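Local atomic coordinates of fatty acid synthase 1, isoform A (Drosophila melanogaster, PDB entry 6FN6), a protein that probably carries out the reductive and dehydrating steps of long-chain fatty acid synthesis through the dehydratase, enoylreductase and ketoreductase domains present in this fragment. Residues 587-592 against 918-923; 565-570 against 913-918; 198-203 against 238-243. All blocks are in the same frame, centred on the assembly; numbering follows the deposited sequence.

Contact 1 of 3, residues 587-592 against 918-923; sequences EAAQAD and RTYMHP
Tyr920 reaches across from 918-923 and meets the backbone of 587-592 with both its hydroxyl and its ring. Its OH donates to the backbone O of Glu587 at 2.7 Å, approaching in the plane of that carbonyl, and the carbonyl oxygen in turn lies at the edge of the ring. Over one face of the same ring sits Ala589, whose CB is 3.6 Å from the ring centroid and only 15° off the ring normal, a CH-pi contact shifted toward the CG side, where CB and Tyr920 CG are 3.5 Å apart. The backbone N of Ala589 also lies over a face, 3.3 Å from Tyr920 CE1. Two residues back, Glu587 reaches the other way: with CG anti to its own backbone N (chi1 -173°) and the chain extended beyond, it brings OE2 to 2.9 Å from Arg918 N. That N-H is nearly straight on its acceptor (167°), although it meets the oxygen on the anti side and somewhat above the carboxylate plane. Glu587 therefore holds a side chain with its carbonyl and a backbone N-H with its carboxylate. The far end is much looser. Asp592 and Pro923 merely slide past each other, Asp592 is poorly ordered, and residues 593-597 could not be modelled. In the partner segment, Thr919 turns away and bonds through OG1 to Phe1154 O. Strand 926-930 carries on into the ketoreductase portion and strand 601-611 probably into the enoylreductase portion, so the contact ties two connecting loops together. Two directed hydrogen bonds and one aromatic face set the alignment of Glu587 with Arg918 and of Ala589 with Tyr920, whereas the exposed end is held by little specific chemistry.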
loop_
_atom_site.group_PDB
_atom_site.type_symbol
_atom_site.label_atom_id
_atom_site.label_comp_id
_atom_site.label_asym_id
_atom_site.label_seq_id
_atom_site.Cartn_x
_atom_site.Cartn_y
_atom_site.Cartn_z
ATOM N N GLU A 587 -14.577 31.286 -30.869
ATOM C CA GLU A 587 -14.098 32.658 -30.798
ATOM C C GLU A 587 -13.843 33.005 -29.339
ATOM O O GLU A 587 -14.625 32.638 -28.462
ATOM C CB GLU A 587 -15.107 33.623 -31.414
ATOM C CG GLU A 587 -14.613 35.055 -31.530
ATOM C CD GLU A 587 -15.672 35.991 -32.085
ATOM O OE1 GLU A 587 -15.365 37.184 -32.285
ATOM O OE2 GLU A 587 -16.812 35.536 -32.318
ATOM N N ALA A 588 -12.753 33.716 -29.081
ATOM C CA ALA A 588 -12.376 34.044 -27.715
ATOM C C ALA A 588 -12.707 35.491 -27.406
ATOM O O ALA A 588 -12.856 36.309 -28.314
ATOM C CB ALA A 588 -10.894 33.783 -27.497
ATOM N N ALA A 589 -12.834 35.806 -26.123
ATOM C CA ALA A 589 -13.082 37.179 -25.722
ATOM C C ALA A 589 -11.794 37.967 -25.892
ATOM O O ALA A 589 -10.707 37.400 -25.825
ATOM C CB ALA A 589 -13.567 37.238 -24.282
ATOM N N GLN A 590 -11.910 39.269 -26.119
ATOM C CA GLN A 590 -10.729 40.108 -26.236
ATOM C C GLN A 590 -10.106 40.304 -24.858
ATOM O O GLN A 590 -10.680 39.904 -23.844
ATOM C CB GLN A 590 -11.073 41.452 -26.883
ATOM C CG GLN A 590 -12.003 42.338 -26.072
ATOM C CD GLN A 590 -12.208 43.699 -26.716
ATOM O OE1 GLN A 590 -11.961 43.877 -27.909
ATOM N NE2 GLN A 590 -12.654 44.670 -25.926
ATOM N N ALA A 591 -8.929 40.917 -24.825
ATOM C CA ALA A 591 -8.281 41.243 -23.563
ATOM C C ALA A 591 -8.548 42.703 -23.216
ATOM O O ALA A 591 -8.710 43.540 -24.105
ATOM C CB ALA A 591 -6.789 40.972 -23.641
ATOM N N ASP A 592 -8.602 43.004 -21.923
ATOM C CA ASP A 592 -8.879 44.360 -21.462
ATOM C C ASP A 592 -7.791 45.327 -21.918
ATOM O O ASP A 592 -8.038 46.523 -22.075
ATOM C CB ASP A 592 -9.004 44.392 -19.938
ATOM C CG ASP A 592 -10.211 43.625 -19.437
ATOM O OD1 ASP A 592 -11.239 43.601 -20.146
ATOM O OD2 ASP A 592 -10.134 43.045 -18.334
ATOM N N ARG A 918 -18.803 33.815 -31.087
ATOM C CA ARG A 918 -19.331 33.897 -29.735
ATOM C C ARG A 918 -19.196 35.309 -29.193
ATOM O O ARG A 918 -18.134 35.924 -29.288
ATOM C CB ARG A 918 -18.622 32.897 -28.819
ATOM C CG ARG A 918 -19.033 33.001 -27.362
ATOM C CD ARG A 918 -18.563 31.800 -26.569
ATOM N NE ARG A 918 -19.245 30.583 -27.002
ATOM C CZ ARG A 918 -19.135 29.403 -26.402
ATOM N NH1 ARG A 918 -18.366 29.265 -25.327
ATOM N NH2 ARG A 918 -19.798 28.356 -26.876
ATOM N N THR A 919 -20.290 35.823 -28.642
ATOM C CA THR A 919 -20.328 37.184 -28.132
ATOM C C THR A 919 -20.184 37.176 -26.620
ATOM O O THR A 919 -20.883 36.447 -25.920
ATOM C CB THR A 919 -21.641 37.904 -28.528
ATOM O OG1 THR A 919 -21.855 37.773 -29.940
ATOM C CG2 THR A 919 -21.588 39.377 -28.165
ATOM N N TYR A 920 -19.260 37.988 -26.126
ATOM C CA TYR A 920 -19.020 38.107 -24.695
ATOM C C TYR A 920 -19.486 39.470 -24.193
ATOM O O TYR A 920 -19.573 40.426 -24.961
ATOM C CB TYR A 920 -17.538 37.908 -24.384
ATOM C CG TYR A 920 -16.996 36.555 -24.798
ATOM C CD1 TYR A 920 -16.565 36.322 -26.098
ATOM C CD2 TYR A 920 -16.909 35.512 -23.885
ATOM C CE1 TYR A 920 -16.068 35.088 -26.476
ATOM C CE2 TYR A 920 -16.412 34.276 -24.254
ATOM C CZ TYR A 920 -15.992 34.068 -25.547
ATOM O OH TYR A 920 -15.502 32.833 -25.908
ATOM N N MET A 921 -19.798 39.553 -22.905
ATOM C CA MET A 921 -20.178 40.826 -22.309
ATOM C C MET A 921 -18.952 41.702 -22.062
ATOM O O MET A 921 -17.821 41.218 -22.009
ATOM C CB MET A 921 -20.939 40.609 -21.001
ATOM C CG MET A 921 -22.296 39.945 -21.170
ATOM S SD MET A 921 -23.352 40.791 -22.369
ATOM C CE MET A 921 -23.362 39.590 -23.697
ATOM N N HIS A 922 -19.192 43.000 -21.930
ATOM C CA HIS A 922 -18.133 43.962 -21.656
ATOM C C HIS A 922 -17.870 44.039 -20.150
ATOM O O HIS A 922 -18.795 44.281 -19.373
ATOM C CB HIS A 922 -18.523 45.335 -22.202
ATOM C CG HIS A 922 -17.365 46.262 -22.390
ATOM N ND1 HIS A 922 -16.584 46.696 -21.342
ATOM C CD2 HIS A 922 -16.859 46.841 -23.504
ATOM C CE1 HIS A 922 -15.643 47.501 -21.801
ATOM N NE2 HIS A 922 -15.787 47.606 -23.110
ATOM N N PRO A 923 -16.609 43.831 -19.729
ATOM C CA PRO A 923 -16.308 43.760 -18.292
ATOM C C PRO A 923 -16.313 45.112 -17.573
ATOM O O PRO A 923 -16.072 45.157 -16.368
ATOM C CB PRO A 923 -14.907 43.143 -18.266
ATOM C CG PRO A 923 -14.292 43.566 -19.542
ATOM C CD PRO A 923 -15.407 43.584 -20.548
#

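Contact 2 of 3, residues 565-570 against 913-918; sequences LQVEHA and INAIPR
Val567 and Ile913 face each other as an antiparallel hydrogen-bonded pair, Ile913 N giving to Val567 O at 2.9 Å and Val567 N to Ile913 O at 3.0 Å. The ladder repeats two residues along, where Ala915 N meets Leu565 O at 3.2 Å on a nearly straight N-H (173°) and Leu565 N reaches Ala915 O at a longer 3.3 Å. Between them, Gln566 and Asn914 form a non-hydrogen-bonded pair whose side chains lie alongside each other, pointing the same way, with Gln566 CG 3.5 Å from Asn914 OD1. On the other face the contacts are apolar. Val567 CG1 lies anti to the carbonyl carbon (chi1 -57°), which leaves CG2 in the crowded position and sets it 3.7 Å from Ala915 CB. Past the end of the strand, the chain brings Ala570 back beneath the same face, its CB 3.7 Å from Ala915 CB and also near Ile913 CG2, so the face bearing Val567, Ile913 and Ala915 is covered by a methyl group. At the opposite end Leu565 crosses the Pro917 ring at about a right angle, CD1 to CG being 4.0 Å. The strand directions differ by 123°, which marks a short, strongly twisted two-stranded ribbon. The 342 residues between the segments include the zinc-binding dehydrogenase family region, so the ribbon probably pairs the chain entering the enoylreductase part with the chain leaving it. Strand 583-587 lies against it: Trp585 receives Ile913 and Ala915 and bonds through its backbone to Ile916, while Thr664 OG1 takes the N-H of Ala570, where strand 570-574 begins.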
loop_
_atom_site.group_PDB
_atom_site.type_symbol
_atom_site.label_atom_id
_atom_site.label_comp_id
_atom_site.label_asym_id
_atom_site.label_seq_id
_atom_site.Cartn_x
_atom_site.Cartn_y
_atom_site.Cartn_z
ATOM N N LEU A 565 -17.425 31.643 -38.696
ATOM C CA LEU A 565 -16.957 32.937 -39.178
ATOM C C LEU A 565 -15.457 33.087 -38.940
ATOM O O LEU A 565 -14.916 32.534 -37.985
ATOM C CB LEU A 565 -17.704 34.069 -38.471
ATOM C CG LEU A 565 -19.206 34.200 -38.736
ATOM C CD1 LEU A 565 -19.750 35.438 -38.040
ATOM C CD2 LEU A 565 -19.532 34.227 -40.226
ATOM N N GLN A 566 -14.787 33.825 -39.818
ATOM C CA GLN A 566 -13.349 34.044 -39.692
ATOM C C GLN A 566 -13.057 35.060 -38.590
ATOM O O GLN A 566 -13.246 36.260 -38.768
ATOM C CB GLN A 566 -12.750 34.521 -41.020
ATOM C CG GLN A 566 -12.583 33.424 -42.064
ATOM C CD GLN A 566 -11.600 33.804 -43.160
ATOM O OE1 GLN A 566 -11.535 34.961 -43.582
ATOM N NE2 GLN A 566 -10.821 32.830 -43.620
ATOM N N VAL A 567 -12.606 34.559 -37.445
ATOM C CA VAL A 567 -12.293 35.402 -36.297
ATOM C C VAL A 567 -10.783 35.541 -36.132
ATOM O O VAL A 567 -10.013 34.771 -36.707
ATOM C CB VAL A 567 -12.936 34.840 -35.017
ATOM C CG1 VAL A 567 -14.442 34.701 -35.198
ATOM C CG2 VAL A 567 -12.316 33.493 -34.647
ATOM N N GLU A 568 -10.361 36.535 -35.357
ATOM C CA GLU A 568 -8.940 36.776 -35.136
ATOM C C GLU A 568 -8.386 35.926 -33.994
ATOM O O GLU A 568 -7.269 35.416 -34.078
ATOM C CB GLU A 568 -8.697 38.257 -34.843
ATOM C CG GLU A 568 -7.226 38.637 -34.764
ATOM C CD GLU A 568 -7.018 40.117 -34.514
ATOM O OE1 GLU A 568 -8.009 40.817 -34.217
ATOM O OE2 GLU A 568 -5.862 40.580 -34.613
ATOM N N HIS A 569 -9.170 35.786 -32.928
ATOM C CA HIS A 569 -8.754 35.025 -31.754
ATOM C C HIS A 569 -9.741 33.915 -31.422
ATOM O O HIS A 569 -10.954 34.135 -31.386
ATOM C CB HIS A 569 -8.578 35.944 -30.546
ATOM C CG HIS A 569 -7.480 36.947 -30.708
ATOM N ND1 HIS A 569 -6.202 36.591 -31.081
ATOM C CD2 HIS A 569 -7.463 38.290 -30.541
ATOM C CE1 HIS A 569 -5.446 37.672 -31.143
ATOM N NE2 HIS A 569 -6.187 38.716 -30.821
ATOM N N ALA A 570 -9.210 32.725 -31.169
ATOM C CA ALA A 570 -10.043 31.574 -30.864
ATOM C C ALA A 570 -9.290 30.540 -30.040
ATOM O O ALA A 570 -8.063 30.572 -29.943
ATOM C CB ALA A 570 -10.556 30.946 -32.149
ATOM N N ILE A 913 -8.947 32.673 -38.350
ATOM C CA ILE A 913 -9.201 31.249 -38.220
ATOM C C ILE A 913 -10.701 31.042 -38.132
ATOM O O ILE A 913 -11.414 31.844 -37.529
ATOM C CB ILE A 913 -8.467 30.658 -36.997
ATOM C CG1 ILE A 913 -8.661 29.139 -36.940
ATOM C CG2 ILE A 913 -8.955 31.317 -35.710
ATOM C CD1 ILE A 913 -7.768 28.434 -35.924
ATOM N N ASN A 914 -11.181 29.972 -38.752
ATOM C CA ASN A 914 -12.603 29.677 -38.738
ATOM C C ASN A 914 -12.997 29.078 -37.395
ATOM O O ASN A 914 -12.576 27.976 -37.040
ATOM C CB ASN A 914 -12.959 28.726 -39.880
ATOM C CG ASN A 914 -12.733 29.346 -41.242
ATOM O OD1 ASN A 914 -13.602 30.038 -41.774
ATOM N ND2 ASN A 914 -11.559 29.107 -41.815
ATOM N N ALA A 915 -13.810 29.822 -36.652
ATOM C CA ALA A 915 -14.274 29.385 -35.345
ATOM C C ALA A 915 -15.745 29.730 -35.182
ATOM O O ALA A 915 -16.259 30.642 -35.832
ATOM C CB ALA A 915 -13.451 30.034 -34.240
ATOM N N ILE A 916 -16.426 28.987 -34.319
ATOM C CA ILE A 916 -17.818 29.267 -34.021
ATOM C C ILE A 916 -17.857 30.637 -33.354
ATOM O O ILE A 916 -17.211 30.840 -32.325
ATOM C CB ILE A 916 -18.437 28.172 -33.138
ATOM C CG1 ILE A 916 -18.426 26.836 -33.883
ATOM C CG2 ILE A 916 -19.862 28.544 -32.740
ATOM C CD1 ILE A 916 -18.776 25.640 -33.022
ATOM N N PRO A 917 -18.597 31.594 -33.943
ATOM C CA PRO A 917 -18.607 32.925 -33.333
ATOM C C PRO A 917 -19.247 32.913 -31.951
ATOM O O PRO A 917 -20.121 32.091 -31.680
ATOM C CB PRO A 917 -19.428 33.763 -34.321
ATOM C CG PRO A 917 -20.287 32.781 -35.034
ATOM C CD PRO A 917 -19.484 31.517 -35.119
ATOM N N ARG A 918 -18.803 33.815 -31.087
ATOM C CA ARG A 918 -19.331 33.897 -29.735
ATOM C C ARG A 918 -19.196 35.309 -29.193
ATOM O O ARG A 918 -18.134 35.924 -29.288
ATOM C CB ARG A 918 -18.622 32.897 -28.819
ATOM C CG ARG A 918 -19.033 33.001 -27.362
ATOM C CD ARG A 918 -18.563 31.800 -26.569
ATOM N NE ARG A 918 -19.245 30.583 -27.002
ATOM C CZ ARG A 918 -19.135 29.403 -26.402
ATOM N NH1 ARG A 918 -18.366 29.265 -25.327
ATOM N NH2 ARG A 918 -19.798 28.356 -26.876
#

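Contact 3 of 3, residues 198-203 against 238-243; sequences RAVINP and GVELRG
Arg242 N donates to Arg198 O at 2.8 Å with an essentially straight N-H (179°), and Arg198 N returns a longer bond to Arg242 O, giving a hydrogen-bonded antiparallel pair. Val200 and Glu240 repeat this pattern, with Val200 N 2.8 Å from Glu240 O, and Asn202 N extends the ladder to Gly238 O at 2.8 Å. On the face that carries Arg198, Val200, Glu240 and Arg242, the Arg242 NE makes a salt bridge to Glu240 OE2 at 2.9 Å, meeting that oxygen nearly along its C-O axis. Arg198 runs beside Arg242 in the same direction and lays its CD over the middle of the Arg242 guanidinium, 3.5 Å from CZ; the two guanidinium planes are 31° apart. The Arg198 guanidinium makes salt bridges to Glu61 and Glu113, and Lys235 bridges to Glu240 OE1, so two arginines and Lys235 share the carboxylates of Glu240, Glu61 and Glu113, which probably offsets the like charges. A methionine in place of Arg242 would probably leave Glu240 OE2 without its salt-bridge partner and deprive Arg198 CD of the flat surface it lies on. This ladder belongs to the predicted C-terminal hotdog fold of the dehydratase, and the other edge of strand 191-201 bonds to strand 58-65 of the predicted N-terminal hotdog through Met60 and Val58, as expected for a double-hotdog domain. The opposite face is apolar. With CG anti to its carbonyl carbon (chi1 -56°), Leu241 brings CD2 to 3.5 Å from Ala199 CB. Helix 34-48 covers Ala199 and Ile201 with Met38 and Trp42, helix 170-183 covers Val239 and Leu241, and Asn202 N-caps helix 203-210, its OD1 accepting from Lys205 N and its ND2 bonding to Glu114.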
loop_
_atom_site.group_PDB
_atom_site.type_symbol
_atom_site.label_atom_id
_atom_site.label_comp_id
_atom_site.label_asym_id
_atom_site.label_seq_id
_atom_site.Cartn_x
_atom_site.Cartn_y
_atom_site.Cartn_z
ATOM N N ARG A 198 -14.744 6.796 8.152
ATOM C CA ARG A 198 -15.352 6.300 9.380
ATOM C C ARG A 198 -16.801 6.754 9.518
ATOM O O ARG A 198 -17.136 7.908 9.249
ATOM C CB ARG A 198 -14.537 6.765 10.589
ATOM C CG ARG A 198 -14.814 6.002 11.870
ATOM C CD ARG A 198 -14.034 6.595 13.033
ATOM N NE ARG A 198 -13.791 5.618 14.095
ATOM C CZ ARG A 198 -12.748 4.792 14.134
ATOM N NH1 ARG A 198 -11.837 4.810 13.166
ATOM N NH2 ARG A 198 -12.615 3.940 15.143
ATOM N N ALA A 199 -17.655 5.829 9.942
ATOM C CA ALA A 199 -19.059 6.124 10.183
ATOM C C ALA A 199 -19.488 5.543 11.524
ATOM O O ALA A 199 -19.664 4.333 11.655
ATOM C CB ALA A 199 -19.921 5.572 9.060
ATOM N N VAL A 200 -19.655 6.412 12.515
ATOM C CA VAL A 200 -20.068 5.986 13.847
ATOM C C VAL A 200 -21.579 6.117 13.984
ATOM O O VAL A 200 -22.138 7.195 13.786
ATOM C CB VAL A 200 -19.351 6.795 14.940
ATOM C CG1 VAL A 200 -19.680 6.238 16.316
ATOM C CG2 VAL A 200 -17.852 6.796 14.706
ATOM N N ILE A 201 -22.236 5.009 14.316
ATOM C CA ILE A 201 -23.683 4.993 14.478
ATOM C C ILE A 201 -24.026 4.639 15.922
ATOM O O ILE A 201 -23.630 3.588 16.430
ATOM C CB ILE A 201 -24.345 4.018 13.491
ATOM C CG1 ILE A 201 -23.902 4.339 12.059
ATOM C CG2 ILE A 201 -25.865 4.094 13.609
ATOM C CD1 ILE A 201 -24.358 3.331 11.028
ATOM N N ASN A 202 -24.773 5.529 16.571
ATOM C CA ASN A 202 -25.148 5.376 17.973
ATOM C C ASN A 202 -26.670 5.430 18.114
ATOM O O ASN A 202 -27.232 6.500 18.353
ATOM C CB ASN A 202 -24.498 6.474 18.815
ATOM C CG ASN A 202 -24.640 6.236 20.301
ATOM O OD1 ASN A 202 -25.516 5.493 20.747
ATOM N ND2 ASN A 202 -23.780 6.877 21.082
ATOM N N PRO A 203 -27.343 4.277 17.971
ATOM C CA PRO A 203 -28.812 4.264 17.975
ATOM C C PRO A 203 -29.430 4.738 19.289
ATOM O O PRO A 203 -30.420 5.469 19.269
ATOM C CB PRO A 203 -29.156 2.787 17.735
ATOM C CG PRO A 203 -27.896 2.148 17.260
ATOM C CD PRO A 203 -26.780 2.923 17.855
ATOM N N GLY A 238 -27.074 10.800 16.245
ATOM C CA GLY A 238 -26.348 9.576 16.531
ATOM C C GLY A 238 -25.396 9.136 15.438
ATOM O O GLY A 238 -24.657 8.167 15.608
ATOM N N VAL A 239 -25.417 9.845 14.314
ATOM C CA VAL A 239 -24.580 9.497 13.172
ATOM C C VAL A 239 -23.406 10.467 13.068
ATOM O O VAL A 239 -23.581 11.682 13.131
ATOM C CB VAL A 239 -25.398 9.482 11.863
ATOM C CG1 VAL A 239 -24.539 8.997 10.698
ATOM C CG2 VAL A 239 -26.638 8.607 12.012
ATOM N N GLU A 240 -22.207 9.920 12.918
ATOM C CA GLU A 240 -21.007 10.730 12.752
ATOM C C GLU A 240 -20.182 10.203 11.578
ATOM O O GLU A 240 -19.736 9.057 11.590
ATOM C CB GLU A 240 -20.179 10.723 14.038
ATOM C CG GLU A 240 -19.071 11.754 14.072
ATOM C CD GLU A 240 -18.207 11.640 15.313
ATOM O OE1 GLU A 240 -18.660 12.062 16.396
ATOM O OE2 GLU A 240 -17.072 11.132 15.203
ATOM N N LEU A 241 -19.987 11.044 10.567
ATOM C CA LEU A 241 -19.307 10.629 9.342
ATOM C C LEU A 241 -17.998 11.389 9.137
ATOM O O LEU A 241 -17.990 12.614 9.048
ATOM C CB LEU A 241 -20.227 10.831 8.135
ATOM C CG LEU A 241 -21.579 10.113 8.218
ATOM C CD1 LEU A 241 -22.469 10.492 7.047
ATOM C CD2 LEU A 241 -21.396 8.599 8.281
ATOM N N ARG A 242 -16.893 10.650 9.074
ATOM C CA ARG A 242 -15.571 11.248 8.910
ATOM C C ARG A 242 -14.963 10.894 7.554
ATOM O O ARG A 242 -15.184 9.801 7.034
ATOM C CB ARG A 242 -14.630 10.781 10.026
ATOM C CG ARG A 242 -15.228 10.843 11.423
ATOM C CD ARG A 242 -14.200 10.458 12.472
ATOM N NE ARG A 242 -14.815 10.085 13.742
ATOM C CZ ARG A 242 -14.139 9.662 14.806
ATOM N NH1 ARG A 242 -12.818 9.555 14.757
ATOM N NH2 ARG A 242 -14.784 9.341 15.920
ATOM N N GLY A 243 -14.200 11.823 6.985
ATOM C CA GLY A 243 -13.437 11.561 5.778
ATOM C C GLY A 243 -14.250 11.179 4.555
ATOM O O GLY A 243 -13.933 10.206 3.873
#

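In the fold
Contacts 1 and 2 form one continuous region, their centres 12 Å apart and Arg918 common to both. Their segments alternate along the chain. Two probable backbone hydrogen bonds connect them, Ala588 N to His569 O and Glu587 N to Ile916 O, each 3.0 Å, and the Glu587 side chain packs on Val567 and Pro917. Contact 3 stands apart: its centre is 49 Å from that of contact 1 and 54 Å from that of contact 2, the nearest atoms about 35 Å away in each case. It alone approaches an annotated site, since the Leu241 side chain is about 9 Å from that of Asp175, the predicted dehydratase proton donor.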